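Local coordinates for protein catechol O-methyltransferase (Niastella koreensis, PDB 7CVW) that catalyses the magnesium-dependent transfer of a methyl group from S-adenosyl-L-methionine to catechol-like compounds, making meta- and para-methylated products in equal proportion, at residues 46-51 / 204-209; 112-117 / 123-128; 191-194 / 198-201. All blocks are in the same frame, centred on the assembly; numbering follows the deposited sequence.

All three contacts belong to one Rossmann-like methyltransferase fold, whose mixed sheet, within the chain, has strand 111-115 at one outer end and strand 199-206 at the other. Contact 2 lies at the first end, where segment 112-117 supplies two residues of the S-adenosyl-L-homocysteine pocket; contacts 1 and 3 share strand 199-206, with centres about 20 Å apart. The centre of contact 2 is about 27 Å from that of contact 1 and about 24 Å from that of contact 3. Along the chain, contact 1 joins distant parts, and contacts 2 and 3 follow one another inside the loop it closes. Contacts 1 and 3 also touch the second subunit, so strand 199-206 serves both the fold and the homodimer.

Contact 1: 46-51 / 204-209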
loop_
_atom_site.group_PDB
_atom_site.type_symbol
_atom_site.label_atom_id
_atom_site.label_comp_id
_atom_site.label_asym_id
_atom_site.label_seq_id
_atom_site.Cartn_x
_atom_site.Cartn_y
_atom_site.Cartn_z
ATOM N N GLY A 46 10.852 -1.660 -1.751
ATOM C CA GLY A 46 11.240 -2.953 -1.166
ATOM C C GLY A 46 10.622 -3.138 0.201
ATOM O O GLY A 46 10.017 -4.180 0.448
ATOM N N LYS A 47 10.720 -2.122 1.059
ATOM C CA LYS A 47 10.122 -2.199 2.408
ATOM C C LYS A 47 8.601 -2.355 2.289
ATOM O O LYS A 47 8.028 -3.146 3.029
ATOM C CB LYS A 47 10.506 -0.948 3.198
ATOM C CG LYS A 47 10.038 -0.930 4.646
ATOM C CD LYS A 47 10.671 -2.006 5.517
ATOM C CE LYS A 47 10.358 -1.831 6.998
ATOM N NZ LYS A 47 11.119 -0.700 7.579
ATOM N N PHE A 48 7.965 -1.650 1.362
ATOM C CA PHE A 48 6.504 -1.764 1.160
ATOM C C PHE A 48 6.131 -3.198 0.771
ATOM O O PHE A 48 5.208 -3.776 1.377
ATOM C CB PHE A 48 6.059 -0.734 0.131
ATOM C CG PHE A 48 4.591 -0.774 -0.217
ATOM C CD1 PHE A 48 3.626 -0.731 0.773
ATOM C CD2 PHE A 48 4.170 -0.765 -1.534
ATOM C CE1 PHE A 48 2.271 -0.720 0.464
ATOM C CE2 PHE A 48 2.818 -0.720 -1.834
ATOM C CZ PHE A 48 1.872 -0.730 -0.841
ATOM N N LEU A 49 6.852 -3.801 -0.187
ATOM C CA LEU A 49 6.584 -5.200 -0.609
ATOM C C LEU A 49 6.753 -6.131 0.597
ATOM O O LEU A 49 5.951 -7.068 0.749
ATOM C CB LEU A 49 7.536 -5.572 -1.752
ATOM C CG LEU A 49 7.269 -4.876 -3.092
ATOM C CD1 LEU A 49 8.271 -5.336 -4.131
ATOM C CD2 LEU A 49 5.851 -5.140 -3.612
ATOM N N GLN A 50 7.759 -5.886 1.434
ATOM C CA GLN A 50 8.002 -6.730 2.626
ATOM C C GLN A 50 6.804 -6.606 3.564
ATOM O O GLN A 50 6.341 -7.626 4.090
ATOM C CB GLN A 50 9.305 -6.324 3.300
ATOM C CG GLN A 50 9.673 -7.237 4.458
ATOM C CD GLN A 50 10.978 -6.772 5.048
ATOM O OE1 GLN A 50 11.000 -5.823 5.836
ATOM N NE2 GLN A 50 12.078 -7.411 4.659
ATOM N N LEU A 51 6.321 -5.393 3.785
ATOM C CA LEU A 51 5.165 -5.173 4.684
ATOM C C LEU A 51 3.926 -5.855 4.122
ATOM O O LEU A 51 3.137 -6.393 4.896
ATOM C CB LEU A 51 4.959 -3.670 4.861
ATOM C CG LEU A 51 6.044 -2.971 5.674
ATOM C CD1 LEU A 51 5.876 -1.468 5.615
ATOM C CD2 LEU A 51 6.030 -3.415 7.129
ATOM N N LEU A 204 -1.744 2.239 -7.260
ATOM C CA LEU A 204 -1.089 3.263 -6.415
ATOM C C LEU A 204 -0.095 4.011 -7.276
ATOM O O LEU A 204 0.889 3.390 -7.702
ATOM C CB LEU A 204 -0.278 2.629 -5.286
ATOM C CG LEU A 204 -1.044 2.075 -4.109
ATOM C CD1 LEU A 204 -0.090 1.305 -3.186
ATOM C CD2 LEU A 204 -1.717 3.208 -3.350
ATOM N N GLN A 205 -0.288 5.307 -7.437
ATOM C CA GLN A 205 0.720 6.175 -8.060
ATOM C C GLN A 205 1.950 6.211 -7.154
ATOM O O GLN A 205 1.795 6.297 -5.917
ATOM C CB GLN A 205 0.163 7.564 -8.316
ATOM C CG GLN A 205 -1.040 7.581 -9.248
ATOM C CD GLN A 205 -1.401 8.969 -9.718
ATOM O OE1 GLN A 205 -2.548 9.433 -9.578
ATOM N NE2 GLN A 205 -0.437 9.626 -10.320
ATOM N N MET A 206 3.127 6.158 -7.757
ATOM C CA MET A 206 4.380 6.165 -6.973
ATOM C C MET A 206 5.370 7.180 -7.517
ATOM O O MET A 206 5.563 7.292 -8.731
ATOM C CB MET A 206 4.995 4.775 -6.930
ATOM C CG MET A 206 4.144 3.845 -6.087
ATOM S SD MET A 206 5.011 2.308 -5.775
ATOM C CE MET A 206 3.760 1.484 -4.787
ATOM N N VAL A 207 5.977 7.896 -6.572
ATOM C CA VAL A 207 7.071 8.860 -6.848
ATOM C C VAL A 207 8.202 8.590 -5.860
ATOM O O VAL A 207 7.990 7.902 -4.840
ATOM C CB VAL A 207 6.574 10.314 -6.791
ATOM C CG1 VAL A 207 5.580 10.576 -7.910
ATOM C CG2 VAL A 207 5.959 10.659 -5.441
ATOM N N GLY A 208 9.393 9.071 -6.187
ATOM C CA GLY A 208 10.576 8.871 -5.342
ATOM C C GLY A 208 11.835 8.928 -6.168
ATOM O O GLY A 208 11.914 9.739 -7.072
ATOM N N VAL A 209 12.802 8.078 -5.848
ATOM C CA VAL A 209 14.102 8.059 -6.564
ATOM C C VAL A 209 13.922 7.568 -8.003
ATOM O O VAL A 209 14.769 7.901 -8.845
ATOM C CB VAL A 209 15.165 7.256 -5.804
ATOM C CG1 VAL A 209 15.537 7.958 -4.510
ATOM C CG2 VAL A 209 14.775 5.809 -5.568
#
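Phe-48, on helix 43-55, puts its ring against two side chains of strand 199-206, an outermost strand, within the chain, of the Rossmann-like methyltransferase sheet. From the strand come Leu-204 and Met-206, two residues apart and hence on the same face. The ring atom CZ of Phe-48 lies 3.7 Å from CD1 of Leu-204, the two side chains approaching from opposite directions; leucine, short and branched, fits a methyl to the ring end. Met-206 comes in at a slant, its chain extended beyond CG to carry the terminal methyl to the ring. The CA atoms of Phe-48 and Met-206 are 11.6 Å apart, a gap that suits a large flat side chain and a long flexible one. CB of Phe-48 points toward the strand, and with CG anti to the backbone N (chi1 178°) the ring is carried out to reach both residues. All three are buried. Leu-217 of strand 213-220 touches both Phe-48 and Leu-204, while Leu-204 of the second subunit also packs on Phe-48, at the dimer interface. The side chain of Met-206 is about 5 Å from that of the magnesium ligand Asp-165. Its methyl CE sits 3.8 Å from CE2 of Phe-48.

Contact 2: 112-117 / 123-128; sequences QIRTGK and PQLVEE. With SAH (S-adenosyl-L-homocysteine), chain E.
Beside the adenine end of the S-adenosyl-L-homocysteine pocket, strand 111-115 runs into helix 118-128, and a salt bridge ties the two together. The CA atoms of Arg-114 and Leu-125 are 10.6 Å apart; the long arginine covers much of this gap, and Glu-128, extended beyond CG, reaches back to meet it. They meet end-on, one nitrogen to each oxygen: NH1 of Arg-114 lies 2.8 Å from OE2 of Glu-128, while the 2.5 Å from NH2 of Arg-114 to OE1 of Glu-128 is very short and doubtful in its exact value. Both oxygens are approached from their syn sides, the planes 27° apart, a double grip that should restrict rotation of the guanidinium. Near the guanidinium plane, but on opposite sides of the group, OE1 of Gln-124 takes a weak bond from NH1 of Arg-114 and OE1 of Gln-112, within the strand, a weak one from NE of Arg-114. CD2 of Leu-125, 3.4 Å from NH2 of Arg-114, gives one guanidinium face apolar cover. CA of Lys-117, the helix N-cap residue, is 3.6 Å from adenine N1, and Ala-118 N hydrogen-bonds the ligand. Such a strand-to-helix turn beside the adenine is characteristic of class I SAM-dependent methyltransferases.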
loop_
_atom_site.group_PDB
_atom_site.type_symbol
_atom_site.label_atom_id
_atom_site.label_comp_id
_atom_site.label_asym_id
_atom_site.label_seq_id
_atom_site.Cartn_x
_atom_site.Cartn_y
_atom_site.Cartn_z
ATOM N N GLN A 112 13.791 -20.242 -4.672
ATOM C CA GLN A 112 14.067 -21.045 -5.871
ATOM C C GLN A 112 14.008 -20.116 -7.083
ATOM O O GLN A 112 12.939 -19.529 -7.338
ATOM C CB GLN A 112 13.076 -22.184 -6.030
ATOM C CG GLN A 112 13.412 -23.017 -7.256
ATOM C CD GLN A 112 12.435 -24.140 -7.478
ATOM O OE1 GLN A 112 11.224 -23.937 -7.567
ATOM N NE2 GLN A 112 12.979 -25.341 -7.602
ATOM N N ILE A 113 15.117 -19.988 -7.795
ATOM C CA ILE A 113 15.174 -19.211 -9.055
ATOM C C ILE A 113 14.950 -20.191 -10.191
ATOM O O ILE A 113 15.707 -21.148 -10.276
ATOM C CB ILE A 113 16.496 -18.459 -9.238
ATOM C CG1 ILE A 113 16.756 -17.530 -8.054
ATOM C CG2 ILE A 113 16.487 -17.723 -10.568
ATOM C CD1 ILE A 113 18.164 -17.004 -7.983
ATOM N N ARG A 114 13.950 -19.943 -11.032
ATOM C CA ARG A 114 13.693 -20.800 -12.208
ATOM C C ARG A 114 14.057 -20.001 -13.448
ATOM O O ARG A 114 13.499 -18.884 -13.628
ATOM C CB ARG A 114 12.233 -21.222 -12.235
ATOM C CG ARG A 114 11.865 -22.198 -11.137
ATOM C CD ARG A 114 10.990 -23.188 -11.831
ATOM N NE ARG A 114 10.251 -23.855 -10.836
ATOM C CZ ARG A 114 9.271 -24.690 -11.078
ATOM N NH1 ARG A 114 8.879 -24.995 -12.308
ATOM N NH2 ARG A 114 8.696 -25.218 -10.031
ATOM N N THR A 115 14.995 -20.506 -14.248
ATOM C CA THR A 115 15.590 -19.759 -15.383
ATOM C C THR A 115 14.840 -20.120 -16.667
ATOM O O THR A 115 15.118 -21.142 -17.279
ATOM C CB THR A 115 17.089 -20.030 -15.518
ATOM O OG1 THR A 115 17.701 -19.786 -14.239
ATOM C CG2 THR A 115 17.703 -19.178 -16.610
ATOM N N GLY A 116 13.949 -19.249 -17.101
ATOM C CA GLY A 116 13.237 -19.403 -18.371
ATOM C C GLY A 116 12.148 -18.375 -18.495
ATOM O O GLY A 116 12.050 -17.529 -17.598
ATOM N N LYS A 117 11.402 -18.422 -19.592
ATOM C CA LYS A 117 10.301 -17.455 -19.826
ATOM C C LYS A 117 9.168 -17.718 -18.839
ATOM O O LYS A 117 8.695 -18.883 -18.684
ATOM C CB LYS A 117 9.810 -17.528 -21.270
ATOM C CG LYS A 117 10.819 -17.035 -22.284
ATOM C CD LYS A 117 10.261 -16.901 -23.657
ATOM C CE LYS A 117 11.263 -16.235 -24.577
ATOM N NZ LYS A 117 10.664 -15.916 -25.893
ATOM N N PRO A 123 2.692 -22.368 -16.662
ATOM C CA PRO A 123 1.929 -23.609 -16.808
ATOM C C PRO A 123 2.607 -24.813 -16.146
ATOM O O PRO A 123 1.937 -25.707 -15.693
ATOM C CB PRO A 123 1.754 -23.801 -18.321
ATOM C CG PRO A 123 2.745 -22.874 -18.974
ATOM C CD PRO A 123 2.976 -21.756 -17.967
ATOM N N GLN A 124 3.924 -24.784 -15.995
ATOM C CA GLN A 124 4.646 -25.829 -15.231
ATOM C C GLN A 124 4.197 -25.768 -13.769
ATOM O O GLN A 124 3.977 -26.822 -13.166
ATOM C CB GLN A 124 6.167 -25.655 -15.278
ATOM C CG GLN A 124 6.767 -25.533 -16.672
ATOM C CD GLN A 124 8.248 -25.259 -16.633
ATOM O OE1 GLN A 124 8.831 -24.954 -15.584
ATOM N NE2 GLN A 124 8.860 -25.332 -17.799
ATOM N N LEU A 125 4.108 -24.565 -13.186
ATOM C CA LEU A 125 3.742 -24.409 -11.760
ATOM C C LEU A 125 2.309 -24.917 -11.567
ATOM O O LEU A 125 2.055 -25.550 -10.526
ATOM C CB LEU A 125 3.875 -22.931 -11.377
ATOM C CG LEU A 125 5.311 -22.385 -11.341
ATOM C CD1 LEU A 125 5.327 -20.867 -11.144
ATOM C CD2 LEU A 125 6.134 -23.037 -10.257
ATOM N N VAL A 126 1.432 -24.692 -12.558
ATOM C CA VAL A 126 0.037 -25.231 -12.515
ATOM C C VAL A 126 0.106 -26.765 -12.555
ATOM O O VAL A 126 -0.511 -27.400 -11.658
ATOM C CB VAL A 126 -0.851 -24.635 -13.618
ATOM C CG1 VAL A 126 -2.200 -25.349 -13.688
ATOM C CG2 VAL A 126 -1.054 -23.150 -13.373
ATOM N N GLU A 127 0.869 -27.347 -13.486
ATOM C CA GLU A 127 1.003 -28.827 -13.586
ATOM C C GLU A 127 1.555 -29.393 -12.277
ATOM O O GLU A 127 1.084 -30.475 -11.854
ATOM C CB GLU A 127 1.868 -29.228 -14.779
ATOM C CG GLU A 127 1.995 -30.732 -14.884
ATOM C CD GLU A 127 2.584 -31.300 -16.157
ATOM O OE1 GLU A 127 3.027 -30.512 -17.023
ATOM O OE2 GLU A 127 2.612 -32.558 -16.260
ATOM N N GLU A 128 2.503 -28.701 -11.635
ATOM C CA GLU A 128 3.178 -29.153 -10.397
ATOM C C GLU A 128 2.244 -29.043 -9.188
ATOM O O GLU A 128 2.567 -29.629 -8.160
ATOM C CB GLU A 128 4.414 -28.304 -10.122
ATOM C CG GLU A 128 5.529 -28.540 -11.115
ATOM C CD GLU A 128 6.529 -27.392 -11.177
ATOM O OE1 GLU A 128 6.617 -26.617 -10.182
ATOM O OE2 GLU A 128 7.230 -27.276 -12.196
HETATM N N SAH E . 11.754 -7.391 -9.547
HETATM C CA SAH E . 13.139 -6.962 -9.819
HETATM C CB SAH E . 13.235 -6.270 -11.188
HETATM C CG SAH E . 12.816 -7.118 -12.342
HETATM S SD SAH E . 13.424 -6.247 -13.842
HETATM C C SAH E . 13.534 -6.008 -8.690
HETATM O O SAH E . 14.572 -6.174 -8.160
HETATM O OXT SAH E . 12.755 -5.149 -8.449
HETATM C "C5'" SAH E . 12.656 -7.272 -15.137
HETATM C "C4'" SAH E . 13.281 -8.638 -15.207
HETATM O "O4'" SAH E . 12.406 -9.445 -16.003
HETATM C "C3'" SAH E . 14.664 -8.729 -15.891
HETATM O "O3'" SAH E . 15.621 -9.399 -15.094
HETATM C "C2'" SAH E . 14.387 -9.504 -17.181
HETATM O "O2'" SAH E . 15.463 -10.289 -17.617
HETATM C "C1'" SAH E . 13.192 -10.330 -16.745
HETATM N N9 SAH E . 12.398 -10.869 -17.826
HETATM C C8 SAH E . 12.228 -10.359 -19.079
HETATM N N7 SAH E . 11.476 -11.106 -19.838
HETATM C C5 SAH E . 11.127 -12.176 -19.040
HETATM C C6 SAH E . 10.329 -13.317 -19.258
HETATM N N6 SAH E . 9.743 -13.589 -20.406
HETATM N N1 SAH E . 10.200 -14.183 -18.251
HETATM C C2 SAH E . 10.807 -13.910 -17.096
HETATM N N3 SAH E . 11.588 -12.890 -16.785
HETATM C C4 SAH E . 11.691 -12.033 -17.794
#

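Contact 3: 191-194 / 198-201; sequences AMLG and AVDA
This is buried apolar packing between helix 181-195 and strand 199-206, consecutive elements joined by a short turn at one outer end of the chain's sheet. Leu-193 supplies the helix side; Val-199 and Ala-201, alternate residues of the strand, both direct their CB toward the helix. CG of Leu-193 rests 3.9 Å from CB of Ala-201, and both leucine methyls also lie near that small side chain. Alanine suits the spot, since its single methyl lets the branched leucine settle close to the strand, where CA of Leu-193 and CA of Ala-201 are just 7.3 Å apart. A chi1 of -165°, with CG anti to the backbone N, swings the leucine branch point to the strand, and chi2 then turns CD1 to Val-199. CD1 of Leu-193 is 4.0 Å from CG2 of Val-199, a beta-branched residue at home in a strand, the side chains crossing at about a right angle. Beyond these three residues, Phe-149 of helix 145-154 touches Leu-193 and Val-199, and Ala-218 of strand 213-220 packs on both strand residues. Leu-17 of the second subunit reaches Leu-193 and Ala-201. A helix leading into the sheet's final antiparallel pair of strands is a feature of the class I methyltransferase fold.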
loop_
_atom_site.group_PDB
_atom_site.type_symbol
_atom_site.label_atom_id
_atom_site.label_comp_id
_atom_site.label_asym_id
_atom_site.label_seq_id
_atom_site.Cartn_x
_atom_site.Cartn_y
_atom_site.Cartn_z
ATOM N N ALA A 191 -6.636 -2.033 -18.285
ATOM C CA ALA A 191 -7.997 -2.271 -18.840
ATOM C C ALA A 191 -8.534 -3.620 -18.358
ATOM O O ALA A 191 -9.713 -3.711 -17.987
ATOM C CB ALA A 191 -7.986 -2.210 -20.346
ATOM N N MET A 192 -7.711 -4.662 -18.421
ATOM C CA MET A 192 -8.079 -6.013 -17.946
ATOM C C MET A 192 -8.448 -5.903 -16.481
ATOM O O MET A 192 -9.481 -6.463 -16.074
ATOM C CB MET A 192 -6.926 -6.991 -18.156
ATOM C CG MET A 192 -7.213 -8.385 -17.644
ATOM S SD MET A 192 -6.929 -8.568 -15.867
ATOM C CE MET A 192 -5.205 -8.067 -15.673
ATOM N N LEU A 193 -7.657 -5.165 -15.714
ATOM C CA LEU A 193 -7.870 -5.120 -14.262
ATOM C C LEU A 193 -9.205 -4.419 -13.973
ATOM O O LEU A 193 -9.968 -4.937 -13.123
ATOM C CB LEU A 193 -6.640 -4.439 -13.649
ATOM C CG LEU A 193 -6.484 -4.606 -12.155
ATOM C CD1 LEU A 193 -6.454 -6.075 -11.759
ATOM C CD2 LEU A 193 -5.246 -3.861 -11.709
ATOM N N GLY A 194 -9.519 -3.343 -14.698
ATOM C CA GLY A 194 -10.804 -2.627 -14.569
ATOM C C GLY A 194 -11.979 -3.509 -14.932
ATOM O O GLY A 194 -13.095 -3.193 -14.463
ATOM N N ALA A 198 -12.877 -11.133 -10.701
ATOM C CA ALA A 198 -12.298 -12.142 -9.780
ATOM C C ALA A 198 -11.521 -11.445 -8.659
ATOM O O ALA A 198 -11.089 -12.135 -7.745
ATOM C CB ALA A 198 -11.395 -13.087 -10.536
ATOM N N VAL A 199 -11.255 -10.142 -8.777
ATOM C CA VAL A 199 -10.387 -9.428 -7.799
ATOM C C VAL A 199 -11.017 -8.088 -7.417
ATOM O O VAL A 199 -11.835 -7.541 -8.207
ATOM C CB VAL A 199 -8.962 -9.170 -8.328
ATOM C CG1 VAL A 199 -8.248 -10.450 -8.711
ATOM C CG2 VAL A 199 -8.939 -8.161 -9.472
ATOM N N ASP A 200 -10.601 -7.580 -6.253
ATOM C CA ASP A 200 -10.761 -6.172 -5.816
ATOM C C ASP A 200 -9.399 -5.503 -5.978
ATOM O O ASP A 200 -8.390 -6.087 -5.513
ATOM C CB ASP A 200 -11.227 -6.110 -4.366
ATOM C CG ASP A 200 -12.596 -6.749 -4.161
ATOM O OD1 ASP A 200 -13.479 -6.468 -4.976
ATOM O OD2 ASP A 200 -12.764 -7.517 -3.193
ATOM N N ALA A 201 -9.321 -4.371 -6.664
ATOM C CA ALA A 201 -7.999 -3.828 -7.031
ATOM C C ALA A 201 -7.963 -2.305 -7.033
ATOM O O ALA A 201 -9.017 -1.644 -7.139
ATOM C CB ALA A 201 -7.597 -4.352 -8.389
#